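PDB 3K1T: glutamate--cysteine ligase GshA from Methylobacillus flagellatus KT, which probably acts as a ligase that joins glutamate to cysteine through the glutamate gamma-carboxylate, the first step of glutathione synthesis. Local coordinates for residues H116-T119 and H120-Q124; D75-P78 and L79-A83; Y347-H351 and F352-G356; S133-P136 and E137-A140. All coordinates share one frame; numbering follows the deposited sequence.

Contact 1: H116-T119 and H120-Q124; sequences HALT and HILRQ. With SO4 (sulfate ion), chain D.
In the last two turns of helix 109-124, T119 and R123 lie side by side one turn apart, and R123 joins H120 in holding a sulfate ion, probably from the crystallisation liquor. The backbone is regular: R123 N bonds to T119 O at 2.9 Å, and H120, I121 and L122 repeat the i to i+4 pattern with H116, A117 and L118. With CG trans to the backbone N (chi1 178°), H120 brings ND1 round to sulfate O2 at 2.8 Å; the N-H runs fairly straight to the oxygen (156°), and the ion lies at the ring edge, in plane. Q124 CG sits over one face of the same ring. R123 approaches the ion with its extended chain, and NH1 forks between O4 at 3.0 Å and O3 at 3.1 Å, again edge-on. Its NH2 is taken by V129 O, so the guanidinium is tied at two places. T119 CG2 appears over the centre of one guanidinium face, but T119 has two conformers, so this detail is doubtful. H116 adds only a contact, CE1 to sulfate O1 at 3.8 Å. Putting an alanine at H120 would take away the ND1 donor and is likely to leave sulfate O2 without this bond and the anion more loosely held. On the buried side L118 CG meets L122 CD1 at 4.0 Å. L118, T119 and L122 pack on strands 97-102 and 128-133, the arrangement of the helix in a beta-alpha-beta crossover.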
loop_
_atom_site.group_PDB
_atom_site.type_symbol
_atom_site.label_atom_id
_atom_site.label_comp_id
_atom_site.label_asym_id
_atom_site.label_seq_id
_atom_site.Cartn_x
_atom_site.Cartn_y
_atom_site.Cartn_z
ATOM N N HIS A 116 3.737 -18.884 9.807
ATOM C CA HIS A 116 2.367 -18.931 9.300
ATOM C C HIS A 116 1.842 -17.555 8.854
ATOM O O HIS A 116 1.277 -17.427 7.763
ATOM C CB HIS A 116 1.420 -19.529 10.323
ATOM C CG HIS A 116 -0.013 -19.461 9.914
ATOM N ND1 HIS A 116 -0.620 -20.447 9.165
ATOM C CD2 HIS A 116 -0.967 -18.525 10.148
ATOM C CE1 HIS A 116 -1.876 -20.108 8.932
ATOM N NE2 HIS A 116 -2.108 -18.938 9.511
ATOM N N ALA A 117 2.053 -16.541 9.694
ATOM C CA ALA A 117 1.602 -15.151 9.401
ATOM C C ALA A 117 2.287 -14.575 8.174
ATOM O O ALA A 117 1.643 -13.955 7.323
ATOM C CB ALA A 117 1.867 -14.247 10.637
ATOM N N LEU A 118 3.612 -14.777 8.079
ATOM C CA LEU A 118 4.379 -14.349 6.916
ATOM C C LEU A 118 3.939 -15.046 5.619
ATOM O O LEU A 118 3.730 -14.406 4.570
ATOM C CB LEU A 118 5.882 -14.529 7.163
ATOM C CG LEU A 118 6.801 -14.181 6.005
ATOM C CD1 LEU A 118 6.679 -12.732 5.452
ATOM C CD2 LEU A 118 8.269 -14.485 6.431
ATOM N N THR A 119 3.752 -16.359 5.691
ATOM C CA THR A 119 3.303 -17.148 4.553
ATOM C C THR A 119 1.933 -16.658 4.056
ATOM O O THR A 119 1.682 -16.543 2.840
ATOM C CB THR A 119 3.244 -18.645 4.908
ATOM O OG1 THR A 119 4.543 -19.097 5.330
ATOM C CG2 THR A 119 2.773 -19.440 3.722
ATOM N N HIS A 120 1.067 -16.328 5.008
ATOM C CA HIS A 120 -0.276 -15.839 4.701
ATOM C C HIS A 120 -0.217 -14.516 3.928
ATOM O O HIS A 120 -0.891 -14.349 2.889
ATOM C CB HIS A 120 -1.085 -15.626 5.965
ATOM C CG HIS A 120 -2.469 -15.086 5.706
ATOM N ND1 HIS A 120 -3.425 -15.803 5.024
ATOM C CD2 HIS A 120 -3.048 -13.908 6.043
ATOM C CE1 HIS A 120 -4.528 -15.070 4.923
ATOM N NE2 HIS A 120 -4.326 -13.920 5.540
ATOM N N ILE A 121 0.609 -13.596 4.400
ATOM C CA ILE A 121 0.799 -12.315 3.667
ATOM C C ILE A 121 1.270 -12.538 2.244
ATOM O O ILE A 121 0.756 -11.941 1.295
ATOM C CB ILE A 121 1.770 -11.366 4.413
ATOM C CG1 ILE A 121 1.169 -10.890 5.735
ATOM C CG2 ILE A 121 2.202 -10.142 3.517
ATOM C CD1 ILE A 121 2.277 -10.444 6.754
ATOM N N LEU A 122 2.267 -13.409 2.073
ATOM C CA LEU A 122 2.871 -13.648 0.770
ATOM C C LEU A 122 1.879 -14.339 -0.194
ATOM O O LEU A 122 1.876 -14.030 -1.377
ATOM C CB LEU A 122 4.147 -14.487 0.923
ATOM C CG LEU A 122 5.291 -13.839 1.728
ATOM C CD1 LEU A 122 6.359 -14.886 2.090
ATOM C CD2 LEU A 122 5.912 -12.679 0.992
ATOM N N ARG A 123 1.043 -15.243 0.318
ATOM C CA ARG A 123 -0.005 -15.880 -0.480
ATOM C C ARG A 123 -1.075 -14.862 -0.899
ATOM O O ARG A 123 -1.572 -14.897 -2.048
ATOM C CB ARG A 123 -0.665 -17.043 0.279
ATOM C CG ARG A 123 0.295 -18.271 0.353
ATOM C CD ARG A 123 -0.319 -19.448 1.087
ATOM N NE ARG A 123 0.646 -20.553 1.070
ATOM C CZ ARG A 123 0.783 -21.486 2.006
ATOM N NH1 ARG A 123 0.008 -21.490 3.081
ATOM N NH2 ARG A 123 1.712 -22.443 1.851
ATOM N N GLN A 124 -1.477 -14.023 0.041
ATOM C CA GLN A 124 -2.431 -12.928 -0.272
ATOM C C GLN A 124 -1.866 -11.931 -1.297
ATOM O O GLN A 124 -2.623 -11.327 -2.048
ATOM C CB GLN A 124 -2.895 -12.197 0.977
ATOM C CG GLN A 124 -3.650 -13.080 2.027
ATOM C CD GLN A 124 -5.096 -13.291 1.718
ATOM O OE1 GLN A 124 -5.449 -14.060 0.832
ATOM N NE2 GLN A 124 -5.943 -12.589 2.428
HETATM S S SO4 D . -2.703 -19.183 4.198
HETATM O O1 SO4 D . -3.275 -19.152 5.519
HETATM O O2 SO4 D . -3.097 -18.036 3.349
HETATM O O3 SO4 D . -1.280 -19.090 4.522
HETATM O O4 SO4 D . -2.818 -20.408 3.414
#

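Contact 2: D75-P78 and L79-A83; sequences DFLP and LCIQA
C80 N, I81 N and Q82 N reach back to F76 O, L77 O and P78 O in three successive i to i+4 bonds, which open helix 77-91 with F76 at the N-cap. The middle one is the shortest, I81 N to L77 O at 2.8 Å, with the donor nearly along the C=O axis. P78 follows L77 in the first turn, where a proline's missing N-H costs the helix no bond. F76 swings CG opposite its carbonyl carbon (chi1 -74°), which lays the ring alongside L79, both side chains pointing the same way; ring atom CD1 comes to 4.1 Å from L79 CD2. L79 CB also rests on the cap carbonyl, 3.4 Å from F76 O. Starting one residue later, L77 and I81 meet at a slant through their ends, CD2 of L77 to CD1 of I81 at 4.1 Å. I81 CG1 lies close over the backbone, 3.2 Å from L77 O, the same oxygen its own N-H binds. Beyond the segment L77 packs on H120 and I121 of the next helix, while F76 packs on P78 of the second subunit. The polar work here falls to the main chain and the side-chain contacts are apolar: a phenylalanine at the N-cap has no side-chain acceptor to offer the first-turn N-H groups, and its ring serves to join the helix start to L79 and the subunit interface.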
loop_
_atom_site.group_PDB
_atom_site.type_symbol
_atom_site.label_atom_id
_atom_site.label_comp_id
_atom_site.label_asym_id
_atom_site.label_seq_id
_atom_site.Cartn_x
_atom_site.Cartn_y
_atom_site.Cartn_z
ATOM N N ASP A 75 -5.840 -5.762 11.839
ATOM C CA ASP A 75 -6.587 -4.723 11.126
ATOM C C ASP A 75 -5.773 -4.091 9.980
ATOM O O ASP A 75 -6.342 -3.493 9.041
ATOM C CB ASP A 75 -7.006 -3.619 12.102
ATOM C CG ASP A 75 -8.106 -4.064 13.088
ATOM O OD1 ASP A 75 -8.788 -5.080 12.856
ATOM O OD2 ASP A 75 -8.271 -3.348 14.105
ATOM N N PHE A 76 -4.449 -4.233 10.040
ATOM C CA PHE A 76 -3.595 -3.697 9.021
ATOM C C PHE A 76 -3.107 -4.711 8.000
ATOM O O PHE A 76 -2.227 -4.396 7.211
ATOM C CB PHE A 76 -2.456 -2.919 9.669
ATOM C CG PHE A 76 -2.923 -1.608 10.226
ATOM C CD1 PHE A 76 -3.343 -0.602 9.352
ATOM C CD2 PHE A 76 -3.054 -1.410 11.597
ATOM C CE1 PHE A 76 -3.844 0.614 9.829
ATOM C CE2 PHE A 76 -3.516 -0.176 12.101
ATOM C CZ PHE A 76 -3.914 0.827 11.219
ATOM N N LEU A 77 -3.710 -5.893 7.959
ATOM C CA LEU A 77 -3.320 -6.884 6.964
ATOM C C LEU A 77 -3.390 -6.358 5.513
ATOM O O LEU A 77 -2.449 -6.546 4.729
ATOM C CB LEU A 77 -4.138 -8.166 7.094
ATOM C CG LEU A 77 -3.383 -9.338 7.678
ATOM C CD1 LEU A 77 -4.400 -10.430 8.231
ATOM C CD2 LEU A 77 -2.411 -9.903 6.569
ATOM N N PRO A 78 -4.473 -5.648 5.155
ATOM C CA PRO A 78 -4.529 -5.121 3.781
ATOM C C PRO A 78 -3.359 -4.187 3.419
ATOM O O PRO A 78 -2.834 -4.228 2.288
ATOM C CB PRO A 78 -5.894 -4.407 3.730
ATOM C CG PRO A 78 -6.700 -5.130 4.777
ATOM C CD PRO A 78 -5.755 -5.461 5.869
ATOM N N LEU A 79 -2.910 -3.403 4.381
ATOM C CA LEU A 79 -1.759 -2.521 4.167
ATOM C C LEU A 79 -0.480 -3.351 3.961
ATOM O O LEU A 79 0.341 -3.061 3.091
ATOM C CB LEU A 79 -1.597 -1.597 5.363
ATOM C CG LEU A 79 -0.492 -0.540 5.304
ATOM C CD1 LEU A 79 -0.986 0.525 4.372
ATOM C CD2 LEU A 79 -0.251 0.085 6.702
ATOM N N CYS A 80 -0.318 -4.405 4.753
ATOM C CA CYS A 80 0.818 -5.328 4.575
ATOM C C CYS A 80 0.811 -6.030 3.261
ATOM O O CYS A 80 1.866 -6.184 2.604
ATOM C CB CYS A 80 0.840 -6.426 5.642
ATOM S SG CYS A 80 1.260 -5.890 7.221
ATOM N N ILE A 81 -0.347 -6.513 2.861
ATOM C CA ILE A 81 -0.507 -7.212 1.593
ATOM C C ILE A 81 -0.128 -6.302 0.415
ATOM O O ILE A 81 0.611 -6.712 -0.518
ATOM C CB ILE A 81 -1.933 -7.812 1.423
ATOM C CG1 ILE A 81 -2.165 -8.874 2.501
ATOM C CG2 ILE A 81 -2.180 -8.320 -0.052
ATOM C CD1 ILE A 81 -3.651 -9.275 2.721
ATOM N N GLN A 82 -0.621 -5.057 0.453
ATOM C CA GLN A 82 -0.330 -4.126 -0.616
ATOM C C GLN A 82 1.179 -3.829 -0.696
ATOM O O GLN A 82 1.780 -3.838 -1.781
ATOM C CB GLN A 82 -1.127 -2.831 -0.410
ATOM C CG GLN A 82 -1.029 -1.863 -1.569
ATOM C CD GLN A 82 -1.844 -0.607 -1.287
ATOM O OE1 GLN A 82 -3.043 -0.563 -1.558
ATOM N NE2 GLN A 82 -1.203 0.385 -0.758
ATOM N N ALA A 83 1.804 -3.611 0.465
ATOM C CA ALA A 83 3.236 -3.340 0.494
ATOM C C ALA A 83 4.025 -4.565 0.008
ATOM O O ALA A 83 5.027 -4.443 -0.668
ATOM C CB ALA A 83 3.663 -2.921 1.926
#

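Contact 3: Y347-H351 and F352-G356; sequences YMMDH and FVVGG. With SO4 (sulfate ion), chain B.
H351 leans over one face of the F352 ring, their centroids 4.5 Å apart and the planes inclined at 48°. CD2 of H351 lies above that face toward its rim, and NE2 comes to 3.5 Å from F352 CZ; the imidazole gets there because its CG stands between the backbone N and the carbonyl carbon (chi1 55°). D350 runs alongside F352, its carboxylate turned 53° from the ring plane, with OD2 at 3.9 Å from F352 CE2. That OD2 is salt-bridged to K90, and H351 NE2 bonds to E89 of the second subunit, so both polar ends are engaged. Further along, M348, a selenomethionine, and V353 share one face of the sheet, CG to CG2 at 3.9 Å, while Y347 CB touches V354 CG2 at 3.8 Å. Y347 OH bonds weakly to O2 of a sulfate ion, probably from the crystallisation liquor, at 2.6 Å; S47, N63, G67 and R359 also hold it. F352 N to M349 O at 3.0 Å and its return bond pin the strands, as do Y347 N to G355 O and V354 N to Y347 O beside the bulge. This is a beta hairpin with a two-residue loop, D350-H351, in a type II' turn, and a beta bulge between Y347 and M348.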
loop_
_atom_site.group_PDB
_atom_site.type_symbol
_atom_site.label_atom_id
_atom_site.label_comp_id
_atom_site.label_asym_id
_atom_site.label_seq_id
_atom_site.Cartn_x
_atom_site.Cartn_y
_atom_site.Cartn_z
ATOM N N TYR A 347 7.932 -2.290 11.549
ATOM C CA TYR A 347 7.983 -3.199 10.384
ATOM C C TYR A 347 7.779 -2.445 9.059
ATOM O O TYR A 347 6.872 -1.585 8.932
ATOM C CB TYR A 347 6.907 -4.296 10.528
ATOM C CG TYR A 347 7.395 -5.505 11.265
ATOM C CD1 TYR A 347 8.000 -5.384 12.532
ATOM C CD2 TYR A 347 7.306 -6.769 10.701
ATOM C CE1 TYR A 347 8.492 -6.493 13.191
ATOM C CE2 TYR A 347 7.774 -7.894 11.367
ATOM C CZ TYR A 347 8.388 -7.747 12.601
ATOM O OH TYR A 347 8.907 -8.848 13.231
HETATM N N MSE A 348 8.599 -2.798 8.075
HETATM C CA MSE A 348 8.551 -2.271 6.736
HETATM C C MSE A 348 8.573 -3.386 5.717
HETATM O O MSE A 348 9.205 -4.419 5.945
HETATM C CB MSE A 348 9.707 -1.306 6.493
HETATM C CG MSE A 348 9.485 0.029 7.273
HETATM SE SE MSE A 348 11.151 0.890 7.797
HETATM C CE MSE A 348 11.781 -0.493 9.003
HETATM N N MSE A 349 7.851 -3.180 4.622
HETATM C CA MSE A 349 7.980 -3.990 3.409
HETATM C C MSE A 349 8.196 -3.041 2.242
HETATM O O MSE A 349 7.557 -1.971 2.166
HETATM C CB MSE A 349 6.752 -4.897 3.233
HETATM C CG MSE A 349 6.567 -5.790 4.438
HETATM SE SE MSE A 349 5.209 -7.195 4.115
HETATM C CE MSE A 349 6.429 -8.388 3.207
ATOM N N ASP A 350 9.153 -3.362 1.382
ATOM C CA ASP A 350 9.703 -2.361 0.448
ATOM C C ASP A 350 10.051 -1.137 1.321
ATOM O O ASP A 350 10.540 -1.314 2.457
ATOM C CB ASP A 350 8.745 -2.042 -0.723
ATOM C CG ASP A 350 9.396 -1.144 -1.783
ATOM O OD1 ASP A 350 10.464 -1.492 -2.246
ATOM O OD2 ASP A 350 8.872 -0.086 -2.122
ATOM N N HIS A 351 9.784 0.094 0.876
ATOM C CA HIS A 351 10.145 1.250 1.731
ATOM C C HIS A 351 8.940 1.813 2.504
ATOM O O HIS A 351 8.941 2.987 2.878
ATOM C CB HIS A 351 10.847 2.339 0.917
ATOM C CG HIS A 351 10.077 2.821 -0.290
ATOM N ND1 HIS A 351 10.484 2.555 -1.588
ATOM C CD2 HIS A 351 8.940 3.556 -0.392
ATOM C CE1 HIS A 351 9.632 3.124 -2.430
ATOM N NE2 HIS A 351 8.692 3.743 -1.733
ATOM N N PHE A 352 7.920 0.993 2.745
ATOM C CA PHE A 352 6.687 1.432 3.408
ATOM C C PHE A 352 6.599 0.876 4.817
ATOM O O PHE A 352 6.839 -0.325 5.050
ATOM C CB PHE A 352 5.463 1.001 2.600
ATOM C CG PHE A 352 5.386 1.671 1.270
ATOM C CD1 PHE A 352 5.195 3.060 1.201
ATOM C CD2 PHE A 352 5.562 0.979 0.127
ATOM C CE1 PHE A 352 5.136 3.702 -0.035
ATOM C CE2 PHE A 352 5.542 1.633 -1.121
ATOM C CZ PHE A 352 5.347 2.994 -1.183
ATOM N N VAL A 353 6.232 1.740 5.757
ATOM C CA VAL A 353 5.960 1.290 7.119
ATOM C C VAL A 353 4.594 0.610 7.182
ATOM O O VAL A 353 3.575 1.212 6.815
ATOM C CB VAL A 353 6.022 2.454 8.115
ATOM C CG1 VAL A 353 5.675 1.964 9.525
ATOM C CG2 VAL A 353 7.406 3.197 8.032
ATOM N N VAL A 354 4.553 -0.641 7.640
ATOM C CA VAL A 354 3.305 -1.404 7.674
ATOM C C VAL A 354 2.694 -1.581 9.063
ATOM O O VAL A 354 1.508 -1.933 9.191
ATOM C CB VAL A 354 3.435 -2.770 6.958
ATOM C CG1 VAL A 354 3.807 -2.516 5.492
ATOM C CG2 VAL A 354 4.436 -3.734 7.687
ATOM N N GLY A 355 3.466 -1.264 10.097
ATOM C CA GLY A 355 3.003 -1.436 11.472
ATOM C C GLY A 355 4.162 -1.790 12.377
ATOM O O GLY A 355 5.293 -1.389 12.134
ATOM N N GLY A 356 3.870 -2.567 13.413
ATOM C CA GLY A 356 4.866 -3.008 14.373
ATOM C C GLY A 356 4.270 -3.367 15.709
ATOM O O GLY A 356 3.046 -3.586 15.817
HETATM S S SO4 B . 12.185 -9.011 14.917
HETATM O O1 SO4 B . 11.420 -8.927 16.140
HETATM O O2 SO4 B . 11.323 -8.275 14.046
HETATM O O3 SO4 B . 13.466 -8.351 15.026
HETATM O O4 SO4 B . 12.341 -10.418 14.485
#

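Contact 4: S133-P136 and E137-A140; sequences SIAP and EITA
S133 ends strand 128-133 and touches I138 within the loop that leads to strand 142-145. S133 comes first: with OG trans to the backbone N (chi1 -177°), its hydroxyl accepts the N-H of A135 at 3.0 Å, a nearly straight bond (160°) that makes an ST turn. The same OG rests on I138, 3.6 Å from CG1. Exchanging S133 for an alanine would remove this acceptor and probably leave A135 N without its mate and the start of the loop freer to shift. Next, A135 supplies the carbonyl of a type I beta turn, its O taking I138 N at 3.0 Å from well above the carbonyl plane, while its methyl CB faces E137 OE2 at 3.6 Å. P136 then fills the second position of the turn, which suits its ring-fixed phi of -64°. Alongside it E137, bent at chi2, folds its carboxylate back so that OE1 comes to 3.2 Å from P136 CD. P136 O also touches T139 CG2 at 3.5 Å. I138 carries on inward, to L154 and P156 of strand 151-160. Two backbone N-H groups thus hold the loop, one bound to a hydroxyl and one to a carbonyl; the E137 carboxylate meets carbon atoms and a proline N with no hydrogen to share, and so packs against the turn without bonding to it.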
loop_
_atom_site.group_PDB
_atom_site.type_symbol
_atom_site.label_atom_id
_atom_site.label_comp_id
_atom_site.label_asym_id
_atom_site.label_seq_id
_atom_site.Cartn_x
_atom_site.Cartn_y
_atom_site.Cartn_z
ATOM N N SER A 133 12.929 -26.129 4.517
ATOM C CA SER A 133 13.871 -26.202 5.613
ATOM C C SER A 133 15.290 -26.562 5.171
ATOM O O SER A 133 15.467 -27.467 4.361
ATOM C CB SER A 133 13.411 -27.314 6.578
ATOM O OG SER A 133 14.265 -27.384 7.707
ATOM N N ILE A 134 16.283 -25.919 5.777
ATOM C CA ILE A 134 17.674 -26.341 5.665
ATOM C C ILE A 134 18.165 -26.910 6.994
ATOM O O ILE A 134 19.370 -27.019 7.218
ATOM C CB ILE A 134 18.592 -25.179 5.170
ATOM C CG1 ILE A 134 18.573 -23.983 6.127
ATOM C CG2 ILE A 134 18.182 -24.765 3.744
ATOM C CD1 ILE A 134 19.640 -22.834 5.782
ATOM N N ALA A 135 17.239 -27.273 7.881
ATOM C CA ALA A 135 17.598 -27.853 9.165
ATOM C C ALA A 135 17.914 -29.333 8.914
ATOM O O ALA A 135 17.130 -30.059 8.304
ATOM C CB ALA A 135 16.476 -27.708 10.184
ATOM N N PRO A 136 19.090 -29.779 9.368
ATOM C CA PRO A 136 19.550 -31.142 9.033
ATOM C C PRO A 136 18.659 -32.267 9.604
ATOM O O PRO A 136 18.612 -33.348 9.044
ATOM C CB PRO A 136 20.960 -31.179 9.635
ATOM C CG PRO A 136 20.907 -30.242 10.788
ATOM C CD PRO A 136 20.022 -29.093 10.281
ATOM N N GLU A 137 17.956 -31.981 10.686
ATOM C CA GLU A 137 16.988 -32.901 11.275
ATOM C C GLU A 137 15.630 -33.006 10.552
ATOM O O GLU A 137 14.851 -33.900 10.834
ATOM C CB GLU A 137 16.765 -32.534 12.745
ATOM C CG GLU A 137 16.009 -31.236 12.969
ATOM C CD GLU A 137 16.898 -29.977 13.054
ATOM O OE1 GLU A 137 18.102 -30.012 12.652
ATOM O OE2 GLU A 137 16.338 -28.931 13.524
ATOM N N ILE A 138 15.344 -32.126 9.609
ATOM C CA ILE A 138 14.134 -32.270 8.790
ATOM C C ILE A 138 14.538 -33.066 7.561
ATOM O O ILE A 138 15.210 -32.563 6.682
ATOM C CB ILE A 138 13.496 -30.898 8.398
ATOM C CG1 ILE A 138 13.053 -30.105 9.653
ATOM C CG2 ILE A 138 12.314 -31.083 7.390
ATOM C CD1 ILE A 138 11.936 -30.789 10.494
ATOM N N THR A 139 14.122 -34.325 7.506
ATOM C CA THR A 139 14.497 -35.211 6.421
ATOM C C THR A 139 13.288 -35.675 5.593
ATOM O O THR A 139 13.438 -36.380 4.611
ATOM C CB THR A 139 15.314 -36.419 6.982
ATOM O OG1 THR A 139 14.508 -37.171 7.881
ATOM C CG2 THR A 139 16.527 -35.924 7.777
ATOM N N ALA A 140 12.088 -35.235 5.968
ATOM C CA ALA A 140 10.876 -35.546 5.220
ATOM C C ALA A 140 9.843 -34.452 5.518
ATOM O O ALA A 140 10.013 -33.695 6.470
ATOM C CB ALA A 140 10.328 -36.959 5.622
#

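Along the chain the order is contact 2, contact 1, contact 4, contact 3. Contacts 1, 2 and 3 form one cluster: contact 2, on helix 77-91, has its centre 11 Å from that of contact 1 and 10 Å from that of contact 3. I121 CG1 packs on L77 CD2 at 3.8 Å, and A83 CB on V354 CG1 at 3.6 Å, so the helix joins helix 109-124 to the hairpin of the antiparallel sheet; contacts 1 and 3 also meet directly, I121 CG2 to M349 SE at 4.3 Å. All three touch the second subunit, placing the cluster at the dimer interface. Contact 4 stands apart, about 22 Å between centres from contact 1, beyond strand 128-133 of the mixed sheet.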